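Protein SeqA (Vibrio cholerae, PDB 3SK7) negatively regulates the initiation of DNA replication, very likely by binding pairs of hemimethylated GATC sequences at the origin and blocking re-initiation. Local coordinates at residues Ser106-Ile109 against Glu110-His114. Sequence-based numbering, arbitrary orientation.
Sequences SDII and EKVTH
I108 touches V112 and I109 touches T113 one turn further along the C-terminal amphipathic α-helix of the SeqA DNA-binding domain, residues 106-114, and these four residues form its buried side. Successive i to i+4 backbone bonds run from E110 N to S106 O, K111 N to D107 O, V112 N to I108 O and T113 N to I109 O; the last is the straightest, with an N-H...O angle of 172°. On the packed side, CG1 of I108 lies anti to its backbone N (chi1 -171°), which directs this branch along the helix until it meets CG2 of V112 at 4.1 Å. CG2 of V112 also sits 3.2 Å from I108 O, a tight fit against the helix backbone. I109 and T113 meet in much the same way, CG2 to CG2 at 4.2 Å, both pairs of side chains crossing at a slant. Helix 88-101 covers I109, V112 and T113 through M99, V100 and V95, whereas M8 and L12 of helix 3-12 pack on I108, K111 and V112, wedging the helix between the two.

The other side is polar and exposed. Here the aliphatic chain of K111 folds back over the preceding turn, its CG 3.4 Å from D107 O, before a bend at chi4 turns NZ outward. E110 instead stretches out from the helix, its chain extended, CG anti to the backbone N. Its carboxylate reaches the backbone through water: the water donates to D107 O at 2.8 Å, giving that carbonyl a second partner besides K111 N, and to E110 OE1 at 2.7 Å.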
loop_
_atom_site.group_PDB
_atom_site.type_symbol
_atom_site.label_atom_id
_atom_site.label_comp_id
_atom_site.label_asym_id
_atom_site.label_seq_id
_atom_site.Cartn_x
_atom_site.Cartn_y
_atom_site.Cartn_z
ATOM N N SER A 106 -3.637 -4.150 15.048
ATOM C CA SER A 106 -2.864 -5.207 14.425
ATOM C C SER A 106 -3.748 -6.251 13.807
ATOM O O SER A 106 -3.359 -6.912 12.869
ATOM C CB SER A 106 -1.944 -5.862 15.460
ATOM O OG SER A 106 -1.148 -4.894 16.091
ATOM N N ASP A 107 -4.950 -6.419 14.328
ATOM C CA ASP A 107 -5.841 -7.481 13.849
ATOM C C ASP A 107 -6.158 -7.339 12.345
ATOM O O ASP A 107 -5.964 -8.271 11.541
ATOM C CB ASP A 107 -7.131 -7.456 14.667
ATOM C CG ASP A 107 -6.872 -7.451 16.168
ATOM O OD1 ASP A 107 -6.747 -8.536 16.772
ATOM O OD2 ASP A 107 -6.790 -6.352 16.763
ATOM N N ILE A 108 -6.630 -6.152 11.977
ATOM C CA ILE A 108 -6.954 -5.896 10.579
ATOM C C ILE A 108 -5.674 -5.856 9.733
ATOM O O ILE A 108 -5.685 -6.259 8.580
ATOM C CB ILE A 108 -7.751 -4.576 10.389
ATOM C CG1 ILE A 108 -8.267 -4.445 8.958
ATOM C CG2 ILE A 108 -6.905 -3.354 10.736
ATOM C CD1 ILE A 108 -9.134 -5.638 8.495
ATOM N N ILE A 109 -4.564 -5.418 10.323
ATOM C CA ILE A 109 -3.317 -5.351 9.575
ATOM C C ILE A 109 -2.870 -6.760 9.167
ATOM O O ILE A 109 -2.441 -6.997 8.042
ATOM C CB ILE A 109 -2.195 -4.659 10.385
ATOM C CG1 ILE A 109 -2.565 -3.212 10.687
ATOM C CG2 ILE A 109 -0.916 -4.730 9.620
ATOM C CD1 ILE A 109 -1.506 -2.464 11.453
ATOM N N GLU A 110 -2.967 -7.701 10.092
ATOM C CA GLU A 110 -2.646 -9.089 9.793
ATOM C C GLU A 110 -3.533 -9.629 8.673
ATOM O O GLU A 110 -3.032 -10.294 7.753
ATOM C CB GLU A 110 -2.804 -9.954 11.052
ATOM C CG GLU A 110 -2.448 -11.437 10.827
ATOM C CD GLU A 110 -2.807 -12.348 11.990
ATOM O OE1 GLU A 110 -3.557 -11.900 12.888
ATOM O OE2 GLU A 110 -2.341 -13.518 11.991
ATOM N N LYS A 111 -4.839 -9.352 8.734
ATOM C CA LYS A 111 -5.702 -9.841 7.649
ATOM C C LYS A 111 -5.362 -9.224 6.302
ATOM O O LYS A 111 -5.361 -9.909 5.277
ATOM C CB LYS A 111 -7.174 -9.627 7.978
ATOM C CG LYS A 111 -7.575 -10.290 9.302
ATOM C CD LYS A 111 -8.971 -9.967 9.686
ATOM C CE LYS A 111 -9.274 -10.516 11.073
ATOM N NZ LYS A 111 -9.083 -11.994 11.163
ATOM N N VAL A 112 -5.066 -7.930 6.300
ATOM C CA VAL A 112 -4.771 -7.244 5.051
ATOM C C VAL A 112 -3.441 -7.737 4.449
ATOM O O VAL A 112 -3.365 -8.046 3.249
ATOM C CB VAL A 112 -4.735 -5.715 5.264
ATOM C CG1 VAL A 112 -4.188 -4.991 4.050
ATOM C CG2 VAL A 112 -6.121 -5.176 5.567
ATOM N N THR A 113 -2.401 -7.831 5.271
ATOM C CA THR A 113 -1.121 -8.291 4.758
ATOM C C THR A 113 -1.157 -9.766 4.338
ATOM O O THR A 113 -0.546 -10.140 3.325
ATOM C CB THR A 113 0.026 -8.056 5.775
ATOM O OG1 THR A 113 -0.236 -8.751 6.997
ATOM C CG2 THR A 113 0.227 -6.595 6.039
ATOM N N HIS A 114 -1.884 -10.598 5.079
ATOM C CA HIS A 114 -2.012 -12.000 4.670
ATOM C C HIS A 114 -2.690 -12.168 3.325
ATOM O O HIS A 114 -2.492 -13.185 2.661
ATOM C CB HIS A 114 -2.759 -12.799 5.740
ATOM C CG HIS A 114 -1.927 -13.105 6.943
ATOM N ND1 HIS A 114 -2.309 -14.027 7.897
ATOM C CD2 HIS A 114 -0.733 -12.619 7.356
ATOM C CE1 HIS A 114 -1.391 -14.093 8.838
ATOM N NE2 HIS A 114 -0.416 -13.248 8.532
HETATM O O HOH W 1 -5.991 -10.757 12.752
#